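Local coordinates for unsaturated glucuronyl hydrolase (Streptococcus agalactiae, PDB 2ZZR), which hydrolyses unsaturated hyaluronan, chondroitin and heparin disaccharides, releasing the 4,5-unsaturated uronic acid at their non-reducing end, at residues G247-I252 with T304-T309; N276-R281 with H336-S341; G378-L383 with K391-Y396. One frame throughout, in Å; residues are numbered along the deposited sequence. Where two conformers were deposited one is given.

Contact 1 (G247-I252 with T304-T309); sequences GQAWGI and TSATAT
T309 and A249 carry most of this interface, where the segments 247-252 and 304-309, on helices 245-262 and 304-318, run nearly parallel, axes 8.4 Å apart at closest and 12° between them. Such closeness needs small residues. The methyl of A249 sits against the backbone of the other helix, with A249 CB 3.2 Å from A306 O, a tight fit of methyl against carbonyl oxygen, suited to alanine's single carbon; A306, also an alanine, adds its own methyl beside it. T309 fills the next turn, its CB 3.9 Å from A249 CB. T309 OG1 lies beside the backbone N (chi1 -56°), which places CG2 anti to it; the methyl reaches across to A249 O at 3.7 Å and lies obliquely to the W250 indole, 3.9 Å from W250 CE3. The same rotamer returns the hydroxyl to its own helix: T309 OG1 donates to S305 O at 2.7 Å, while T309 N reaches that oxygen from the opposite face of the carbonyl plane. Threonine thus offers an apolar branch to its neighbour and satisfies its polar one internally. Side-by-side, almost parallel inner helices are a hallmark of the (α/α)6 barrel of family 88 hydrolases, and here the pair brings T309 against W250, which probably binds substrate.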
loop_
_atom_site.group_PDB
_atom_site.type_symbol
_atom_site.label_atom_id
_atom_site.label_comp_id
_atom_site.label_asym_id
_atom_site.label_seq_id
_atom_site.Cartn_x
_atom_site.Cartn_y
_atom_site.Cartn_z
ATOM N N GLY A 247 -1.664 2.691 -8.811
ATOM C CA GLY A 247 -0.874 3.912 -8.668
ATOM C C GLY A 247 -1.664 5.010 -7.980
ATOM O O GLY A 247 -1.145 5.699 -7.100
ATOM N N GLN A 248 -2.923 5.156 -8.386
ATOM C CA GLN A 248 -3.849 6.094 -7.758
ATOM C C GLN A 248 -4.001 5.760 -6.270
ATOM O O GLN A 248 -3.946 6.650 -5.419
ATOM C CB GLN A 248 -5.207 6.063 -8.472
ATOM C CG GLN A 248 -6.120 7.257 -8.184
ATOM C CD GLN A 248 -5.578 8.594 -8.714
ATOM O OE1 GLN A 248 -5.969 9.662 -8.234
ATOM N NE2 GLN A 248 -4.701 8.540 -9.707
ATOM N N ALA A 249 -4.171 4.474 -5.970
ATOM C CA ALA A 249 -4.320 4.006 -4.589
ATOM C C ALA A 249 -3.077 4.225 -3.726
ATOM O O ALA A 249 -3.203 4.527 -2.541
ATOM C CB ALA A 249 -4.742 2.544 -4.556
ATOM N N TRP A 250 -1.883 4.084 -4.303
ATOM C CA TRP A 250 -0.661 4.379 -3.551
ATOM C C TRP A 250 -0.663 5.833 -3.078
ATOM O O TRP A 250 -0.203 6.127 -1.982
ATOM C CB TRP A 250 0.600 4.130 -4.383
ATOM C CG TRP A 250 0.923 2.687 -4.716
ATOM C CD1 TRP A 250 1.355 2.218 -5.927
ATOM C CD2 TRP A 250 0.871 1.542 -3.839
ATOM N NE1 TRP A 250 1.568 0.862 -5.865
ATOM C CE2 TRP A 250 1.280 0.419 -4.598
ATOM C CE3 TRP A 250 0.508 1.354 -2.495
ATOM C CZ2 TRP A 250 1.342 -0.880 -4.059
ATOM C CZ3 TRP A 250 0.575 0.057 -1.953
ATOM C CH2 TRP A 250 0.986 -1.042 -2.740
ATOM N N GLY A 251 -1.179 6.736 -3.914
ATOM C CA GLY A 251 -1.339 8.135 -3.529
ATOM C C GLY A 251 -2.370 8.292 -2.421
ATOM O O GLY A 251 -2.113 8.962 -1.413
ATOM N N ILE A 252 -3.522 7.646 -2.595
ATOM C CA ILE A 252 -4.629 7.725 -1.632
ATOM C C ILE A 252 -4.219 7.283 -0.231
ATOM O O ILE A 252 -4.667 7.873 0.751
ATOM C CB ILE A 252 -5.882 6.953 -2.124
ATOM C CG1 ILE A 252 -6.451 7.644 -3.367
ATOM C CG2 ILE A 252 -6.966 6.876 -1.036
ATOM C CD1 ILE A 252 -7.393 6.766 -4.178
ATOM N N THR A 304 -8.541 -5.684 -7.329
ATOM C CA THR A 304 -9.048 -5.550 -5.964
ATOM C C THR A 304 -7.990 -4.983 -5.020
ATOM O O THR A 304 -8.338 -4.339 -4.027
ATOM C CB THR A 304 -9.546 -6.891 -5.412
ATOM O OG1 THR A 304 -8.526 -7.882 -5.576
ATOM C CG2 THR A 304 -10.807 -7.338 -6.138
ATOM N N SER A 305 -6.707 -5.207 -5.319
ATOM C CA SER A 305 -5.640 -4.711 -4.436
ATOM C C SER A 305 -5.619 -3.183 -4.387
ATOM O O SER A 305 -5.283 -2.604 -3.360
ATOM C CB SER A 305 -4.258 -5.270 -4.808
ATOM O OG SER A 305 -3.731 -4.681 -5.989
ATOM N N ALA A 306 -5.990 -2.546 -5.499
ATOM C CA ALA A 306 -6.069 -1.084 -5.562
ATOM C C ALA A 306 -7.186 -0.590 -4.652
ATOM O O ALA A 306 -7.027 0.395 -3.930
ATOM C CB ALA A 306 -6.307 -0.624 -6.995
ATOM N N THR A 307 -8.311 -1.297 -4.677
ATOM C CA THR A 307 -9.467 -0.933 -3.869
ATOM C C THR A 307 -9.196 -1.172 -2.371
ATOM O O THR A 307 -9.526 -0.317 -1.539
ATOM C CB THR A 307 -10.745 -1.641 -4.393
ATOM O OG1 THR A 307 -11.024 -1.158 -5.718
ATOM C CG2 THR A 307 -11.952 -1.337 -3.506
ATOM N N ALA A 308 -8.563 -2.297 -2.036
ATOM C CA ALA A 308 -8.185 -2.569 -0.645
ATOM C C ALA A 308 -7.268 -1.473 -0.087
ATOM O O ALA A 308 -7.479 -0.976 1.023
ATOM C CB ALA A 308 -7.516 -3.923 -0.521
ATOM N N THR A 309 -6.275 -1.088 -0.883
ATOM C CA THR A 309 -5.316 -0.037 -0.513
ATOM C C THR A 309 -6.014 1.319 -0.321
ATOM O O THR A 309 -5.741 2.033 0.657
ATOM C CB THR A 309 -4.187 0.048 -1.572
ATOM O OG1 THR A 309 -3.586 -1.248 -1.701
ATOM C CG2 THR A 309 -3.105 1.043 -1.166
#

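Contact 2 (N276-R281 with H336-S341); sequences NYFLNR and HTMLRS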
loop_
_atom_site.group_PDB
_atom_site.type_symbol
_atom_site.label_atom_id
_atom_site.label_comp_id
_atom_site.label_asym_id
_atom_site.label_seq_id
_atom_site.Cartn_x
_atom_site.Cartn_y
_atom_site.Cartn_z
ATOM N N ASN A 276 -11.143 11.636 -4.862
ATOM C CA ASN A 276 -12.352 11.929 -5.636
ATOM C C ASN A 276 -12.197 11.415 -7.060
ATOM O O ASN A 276 -13.139 10.889 -7.631
ATOM C CB ASN A 276 -12.681 13.419 -5.625
ATOM C CG ASN A 276 -13.060 13.922 -4.241
ATOM O OD1 ASN A 276 -13.035 13.162 -3.269
ATOM N ND2 ASN A 276 -13.409 15.206 -4.144
ATOM N N TYR A 277 -10.993 11.551 -7.603
ATOM C CA TYR A 277 -10.667 11.032 -8.932
ATOM C C TYR A 277 -10.923 9.523 -8.990
ATOM O O TYR A 277 -11.556 9.019 -9.923
ATOM C CB TYR A 277 -9.212 11.353 -9.252
ATOM C CG TYR A 277 -8.758 10.915 -10.622
ATOM C CD1 TYR A 277 -8.766 11.809 -11.696
ATOM C CD2 TYR A 277 -8.303 9.614 -10.842
ATOM C CE1 TYR A 277 -8.338 11.406 -12.966
ATOM C CE2 TYR A 277 -7.874 9.204 -12.104
ATOM C CZ TYR A 277 -7.901 10.101 -13.157
ATOM O OH TYR A 277 -7.475 9.696 -14.405
ATOM N N PHE A 278 -10.437 8.818 -7.969
ATOM C CA PHE A 278 -10.579 7.373 -7.852
ATOM C C PHE A 278 -12.053 7.006 -7.714
ATOM O O PHE A 278 -12.565 6.188 -8.480
ATOM C CB PHE A 278 -9.754 6.888 -6.648
ATOM C CG PHE A 278 -9.610 5.388 -6.539
ATOM C CD1 PHE A 278 -8.576 4.721 -7.194
ATOM C CD2 PHE A 278 -10.469 4.655 -5.724
ATOM C CE1 PHE A 278 -8.424 3.331 -7.073
ATOM C CE2 PHE A 278 -10.323 3.264 -5.595
ATOM C CZ PHE A 278 -9.296 2.606 -6.270
ATOM N N LEU A 279 -12.745 7.646 -6.766
ATOM C CA LEU A 279 -14.150 7.343 -6.508
ATOM C C LEU A 279 -15.004 7.517 -7.760
ATOM O O LEU A 279 -15.869 6.688 -8.036
ATOM C CB LEU A 279 -14.702 8.209 -5.373
ATOM C CG LEU A 279 -14.098 7.975 -3.981
ATOM C CD1 LEU A 279 -14.705 8.963 -2.982
ATOM C CD2 LEU A 279 -14.274 6.528 -3.512
ATOM N N ASN A 280 -14.735 8.585 -8.512
ATOM C CA ASN A 280 -15.511 8.913 -9.714
ATOM C C ASN A 280 -15.339 7.906 -10.847
ATOM O O ASN A 280 -16.156 7.857 -11.776
ATOM C CB ASN A 280 -15.170 10.321 -10.202
ATOM C CG ASN A 280 -15.798 11.399 -9.341
ATOM O OD1 ASN A 280 -16.722 11.134 -8.579
ATOM N ND2 ASN A 280 -15.305 12.622 -9.468
ATOM N N ARG A 281 -14.282 7.104 -10.760
ATOM C CA ARG A 281 -13.982 6.126 -11.800
ATOM C C ARG A 281 -14.212 4.676 -11.370
ATOM O O ARG A 281 -13.859 3.740 -12.091
ATOM C CB ARG A 281 -12.577 6.360 -12.347
ATOM C CG ARG A 281 -12.503 7.621 -13.195
ATOM C CD ARG A 281 -11.102 8.186 -13.307
ATOM N NE ARG A 281 -11.102 9.459 -14.039
ATOM C CZ ARG A 281 -11.482 10.633 -13.530
ATOM N NH1 ARG A 281 -11.896 10.727 -12.268
ATOM N NH2 ARG A 281 -11.437 11.727 -14.285
ATOM N N HIS A 336 -16.912 2.106 3.417
ATOM C CA HIS A 336 -17.801 1.010 3.813
ATOM C C HIS A 336 -18.349 0.235 2.610
ATOM O O HIS A 336 -18.360 -1.001 2.635
ATOM C CB HIS A 336 -18.956 1.527 4.672
ATOM C CG HIS A 336 -18.637 1.598 6.133
ATOM N ND1 HIS A 336 -17.909 2.625 6.691
ATOM C CD2 HIS A 336 -18.959 0.768 7.152
ATOM C CE1 HIS A 336 -17.802 2.430 7.994
ATOM N NE2 HIS A 336 -18.433 1.312 8.299
ATOM N N THR A 337 -18.795 0.959 1.578
ATOM C CA THR A 337 -19.341 0.335 0.372
ATOM C C THR A 337 -18.275 -0.490 -0.350
ATOM O O THR A 337 -18.535 -1.623 -0.770
ATOM C CB THR A 337 -19.915 1.384 -0.607
ATOM O OG1 THR A 337 -20.712 2.331 0.113
ATOM C CG2 THR A 337 -20.776 0.712 -1.668
ATOM N N MET A 338 -17.082 0.088 -0.481
ATOM C CA MET A 338 -15.956 -0.555 -1.151
ATOM C C MET A 338 -15.525 -1.814 -0.403
ATOM O O MET A 338 -15.360 -2.877 -1.005
ATOM C CB MET A 338 -14.794 0.433 -1.283
ATOM C CG MET A 338 -15.117 1.653 -2.164
ATOM S SD MET A 338 -14.035 3.067 -1.830
ATOM C CE MET A 338 -12.586 2.552 -2.736
ATOM N N LEU A 339 -15.366 -1.699 0.915
ATOM C CA LEU A 339 -14.981 -2.847 1.724
ATOM C C LEU A 339 -16.073 -3.922 1.724
ATOM O O LEU A 339 -15.765 -5.118 1.669
ATOM C CB LEU A 339 -14.612 -2.423 3.151
ATOM C CG LEU A 339 -13.999 -3.484 4.080
ATOM C CD1 LEU A 339 -12.792 -4.220 3.463
ATOM C CD2 LEU A 339 -13.617 -2.855 5.410
ATOM N N ARG A 340 -17.336 -3.498 1.785
ATOM C CA ARG A 340 -18.457 -4.444 1.706
ATOM C C ARG A 340 -18.370 -5.279 0.428
ATOM O O ARG A 340 -18.488 -6.503 0.477
ATOM C CB ARG A 340 -19.813 -3.736 1.769
ATOM C CG ARG A 340 -20.991 -4.713 1.654
ATOM C CD ARG A 340 -22.347 -4.032 1.728
ATOM N NE ARG A 340 -22.630 -3.468 3.049
ATOM C CZ ARG A 340 -22.937 -4.181 4.134
ATOM N NH1 ARG A 340 -22.998 -5.505 4.082
ATOM N NH2 ARG A 340 -23.182 -3.563 5.282
ATOM N N SER A 341 -18.156 -4.611 -0.706
ATOM C CA SER A 341 -18.014 -5.306 -1.984
ATOM C C SER A 341 -16.842 -6.286 -1.983
ATOM O O SER A 341 -16.970 -7.407 -2.479
ATOM C CB SER A 341 -17.880 -4.319 -3.138
ATOM O OG SER A 341 -19.133 -3.738 -3.439
#
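M338 bridges the gap between the two segments, whose nearest CA atoms, those of L279 and M338, are still 9.7 Å apart. The direct contact is wholly apolar. CG of M338 is anti to the carbonyl carbon and the chain runs out almost extended before bending at its last torsion (chi3 79°), which swings the methyl round to F278. M338 CE stops 3.7 Å from F278 CE2, at the rim of the phenyl ring and near its plane, so the methyl meets ring hydrogens and not the face. The sulfur serves a second neighbour: M338 SD lies 3.9 Å from L279 CD2, the leucine and methionine chains crossing at about a right angle. A long, unbranched, flexible residue suits this position, because one side chain can touch two others projecting from successive positions of a distant helix.

Polar interactions lie away from this apolar bridge. At the end of 276-281, R281 folds back over Y277: R281 CZ lies 3.3 Å above one face of the phenol ring, toward its rim, and R281 NH1 donates to Y277 O at 2.9 Å, in the carbonyl plane on a lone pair. The bond and the ring face together fix how the guanidinium is turned, roughly flat on the ring, and E9 adds a salt bridge to it. N276 makes a separate polar link to helix 328-346 through Y331.

Helix 304-318 lies on the inner side of both: M338 rests on T307, V311 and I314, and F278 on A310. F278 also touches Q248 and I252 of helix 245-262, while L339 faces helix 376-390, so helices 265-280 and 328-346 pack as an outer layer around the inner barrel helices.

Contact 3 (G378-L383 with K391-Y396); sequences GDYYYL and KDWELY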
loop_
_atom_site.group_PDB
_atom_site.type_symbol
_atom_site.label_atom_id
_atom_site.label_comp_id
_atom_site.label_asym_id
_atom_site.label_seq_id
_atom_site.Cartn_x
_atom_site.Cartn_y
_atom_site.Cartn_z
ATOM N N GLY A 378 -2.522 -7.167 -1.889
ATOM C CA GLY A 378 -3.983 -7.080 -1.874
ATOM C C GLY A 378 -4.556 -7.831 -0.686
ATOM O O GLY A 378 -5.453 -7.331 -0.005
ATOM N N ASP A 379 -4.025 -9.024 -0.425
ATOM C CA ASP A 379 -4.412 -9.793 0.764
ATOM C C ASP A 379 -4.119 -9.004 2.032
ATOM O O ASP A 379 -4.974 -8.898 2.920
ATOM C CB ASP A 379 -3.646 -11.114 0.827
ATOM C CG ASP A 379 -4.154 -12.140 -0.168
ATOM O OD1 ASP A 379 -5.079 -11.839 -0.956
ATOM O OD2 ASP A 379 -3.614 -13.268 -0.150
ATOM N N TYR A 380 -2.906 -8.454 2.098
ATOM C CA TYR A 380 -2.478 -7.690 3.254
ATOM C C TYR A 380 -3.384 -6.469 3.511
ATOM O O TYR A 380 -3.873 -6.285 4.634
ATOM C CB TYR A 380 -0.993 -7.261 3.185
ATOM C CG TYR A 380 -0.724 -6.337 4.340
ATOM C CD1 TYR A 380 -0.831 -4.960 4.181
ATOM C CD2 TYR A 380 -0.489 -6.843 5.620
ATOM C CE1 TYR A 380 -0.668 -4.101 5.251
ATOM C CE2 TYR A 380 -0.318 -5.986 6.706
ATOM C CZ TYR A 380 -0.419 -4.615 6.507
ATOM O OH TYR A 380 -0.276 -3.734 7.545
ATOM N N TYR A 381 -3.596 -5.635 2.490
ATOM C CA TYR A 381 -4.384 -4.410 2.688
ATOM C C TYR A 381 -5.873 -4.684 2.928
ATOM O O TYR A 381 -6.546 -3.929 3.638
ATOM C CB TYR A 381 -4.150 -3.395 1.557
ATOM C CG TYR A 381 -2.751 -2.815 1.592
ATOM C CD1 TYR A 381 -2.326 -2.030 2.668
ATOM C CD2 TYR A 381 -1.849 -3.047 0.545
ATOM C CE1 TYR A 381 -1.036 -1.507 2.714
ATOM C CE2 TYR A 381 -0.566 -2.523 0.581
ATOM C CZ TYR A 381 -0.168 -1.753 1.656
ATOM O OH TYR A 381 1.100 -1.245 1.691
ATOM N N TYR A 382 -6.375 -5.775 2.357
ATOM C CA TYR A 382 -7.734 -6.220 2.645
ATOM C C TYR A 382 -7.871 -6.551 4.136
ATOM O O TYR A 382 -8.765 -6.038 4.817
ATOM C CB TYR A 382 -8.096 -7.424 1.765
ATOM C CG TYR A 382 -9.377 -8.132 2.149
ATOM C CD1 TYR A 382 -10.611 -7.487 2.056
ATOM C CD2 TYR A 382 -9.351 -9.458 2.589
ATOM C CE1 TYR A 382 -11.790 -8.141 2.405
ATOM C CE2 TYR A 382 -10.527 -10.126 2.935
ATOM C CZ TYR A 382 -11.737 -9.458 2.844
ATOM O OH TYR A 382 -12.908 -10.103 3.178
ATOM N N LEU A 383 -6.973 -7.389 4.646
ATOM C CA LEU A 383 -6.986 -7.724 6.070
ATOM C C LEU A 383 -6.699 -6.500 6.960
ATOM O O LEU A 383 -7.306 -6.348 8.017
ATOM C CB LEU A 383 -6.032 -8.878 6.378
ATOM C CG LEU A 383 -6.048 -9.459 7.795
ATOM C CD1 LEU A 383 -7.456 -9.907 8.190
ATOM C CD2 LEU A 383 -5.057 -10.614 7.888
ATOM N N LYS A 391 -11.042 -2.732 15.157
ATOM C CA LYS A 391 -10.433 -2.299 16.403
ATOM C C LYS A 391 -9.828 -0.920 16.227
ATOM O O LYS A 391 -9.870 -0.360 15.133
ATOM C CB LYS A 391 -9.369 -3.305 16.861
ATOM C CG LYS A 391 -8.146 -3.411 15.960
ATOM C CD LYS A 391 -7.145 -4.440 16.472
ATOM C CE LYS A 391 -6.368 -3.911 17.676
ATOM N NZ LYS A 391 -5.320 -4.869 18.120
ATOM N N ASP A 392 -9.295 -0.370 17.310
ATOM C CA ASP A 392 -8.474 0.826 17.209
ATOM C C ASP A 392 -7.067 0.334 16.915
ATOM O O ASP A 392 -6.303 0.017 17.823
ATOM C CB ASP A 392 -8.526 1.640 18.509
ATOM C CG ASP A 392 -7.594 2.848 18.486
ATOM O OD1 ASP A 392 -7.191 3.306 19.571
ATOM O OD2 ASP A 392 -7.250 3.336 17.381
ATOM N N TRP A 393 -6.742 0.241 15.627
ATOM C CA TRP A 393 -5.498 -0.411 15.221
ATOM C C TRP A 393 -4.293 0.531 15.264
ATOM O O TRP A 393 -4.320 1.617 14.686
ATOM C CB TRP A 393 -5.650 -1.052 13.833
ATOM C CG TRP A 393 -4.386 -1.722 13.364
ATOM C CD1 TRP A 393 -3.737 -2.763 13.963
ATOM C CD2 TRP A 393 -3.619 -1.388 12.195
ATOM N NE1 TRP A 393 -2.607 -3.099 13.242
ATOM C CE2 TRP A 393 -2.514 -2.274 12.152
ATOM C CE3 TRP A 393 -3.761 -0.432 11.179
ATOM C CZ2 TRP A 393 -1.548 -2.230 11.134
ATOM C CZ3 TRP A 393 -2.797 -0.386 10.166
ATOM C CH2 TRP A 393 -1.710 -1.286 10.151
ATOM N N GLU A 394 -3.249 0.110 15.977
ATOM C CA GLU A 394 -1.981 0.821 15.993
ATOM C C GLU A 394 -1.199 0.517 14.711
ATOM O O GLU A 394 -0.779 -0.622 14.490
ATOM C CB GLU A 394 -1.148 0.424 17.221
ATOM C CG GLU A 394 0.111 1.262 17.395
ATOM C CD GLU A 394 0.985 0.824 18.568
ATOM O OE1 GLU A 394 2.010 1.495 18.815
ATOM O OE2 GLU A 394 0.647 -0.175 19.251
ATOM N N LEU A 395 -0.992 1.542 13.882
ATOM C CA LEU A 395 -0.357 1.342 12.569
ATOM C C LEU A 395 1.043 0.767 12.653
ATOM O O LEU A 395 1.868 1.238 13.441
ATOM C CB LEU A 395 -0.299 2.662 11.791
ATOM C CG LEU A 395 -1.499 3.010 10.913
ATOM C CD1 LEU A 395 -2.786 3.092 11.717
ATOM C CD2 LEU A 395 -1.240 4.331 10.197
ATOM N N TYR A 396 1.318 -0.234 11.819
ATOM C CA TYR A 396 2.701 -0.678 11.606
ATOM C C TYR A 396 3.477 0.445 10.929
ATOM O O TYR A 396 4.623 0.728 11.295
ATOM C CB TYR A 396 2.755 -1.951 10.749
ATOM C CG TYR A 396 1.927 -3.109 11.292
ATOM C CD1 TYR A 396 1.669 -3.225 12.664
ATOM C CD2 TYR A 396 1.425 -4.094 10.441
ATOM C CE1 TYR A 396 0.917 -4.289 13.165
ATOM C CE2 TYR A 396 0.677 -5.170 10.933
ATOM C CZ TYR A 396 0.426 -5.254 12.300
ATOM O OH TYR A 396 -0.322 -6.299 12.794
#
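Y380 pushes its phenol oxygen into the corner formed by Y396 and W393. The closest approach is Y380 OH to Y396 CD2, 3.4 Å, with Y396 CD2 lying at the edge of the Y380 ring and near its plane; on the other ring, Y380 OH stands 3.9 Å from W393 CH2. Neither is a hydrogen bond. The oxygen simply rests against aromatic carbons, and the hydroxyl finds its polar partner in E384, one turn further along its own helix. With CG anti to the backbone N (chi1 173°), the Y380 ring is carried out from the helix far enough to meet the returning chain.

The two rings that receive it are fixed against each other. W393 directs its benzo edge at Y396 in a T-shaped stack, W393 CZ2 lying 3.4 Å above the centre of the tyrosine face. L395 CA sits over one face of the indole, toward its rim. Y380 is braced in turn by Y381, the next residue of the helix: the edge of the Y380 ring stands over the Y381 face, with Y380 CD1 3.6 Å above that plane and toward its rim, a second edge-to-face pair. Flat aromatic residues suit this place because they fill the buried volume and still offer polar groups at the rim.

Those polar groups converge on E82 of helix 70-84, which bonds to W393 NE1 and Y396 OH and forms a salt bridge with K391; three partners probably stabilise its negative charge. The loop after helix 376-390 thus doubles back along that helix and ties it to helix 70-84, while Y396 also packs on A125 and I129 of helix 115-130. The contact packs the C-terminal segment, through its aromatic side chains, onto helices of the (α/α)6 barrel fold of family 88.

Contacts 1 and 2 interlock, their centres about 10 Å apart: their segments alternate along the chain, and I252 CD1 of contact 1 lies 3.4 Å from F278 CB of contact 2. Contact 3 joins contact 1 through Y381, whose CD2 is 3.4 Å from T309 OG1, with centres about 14 Å apart. Contacts 2 and 3 are about 18 Å apart and meet more loosely, between L339 and Y382. Contact 1 is the one at the probable substrate site: the W250 side chain is about 4 Å from that of D174, the likely proton donor. F278 and Y380 stand back, their side chains about 9 and 8 Å from that of W250.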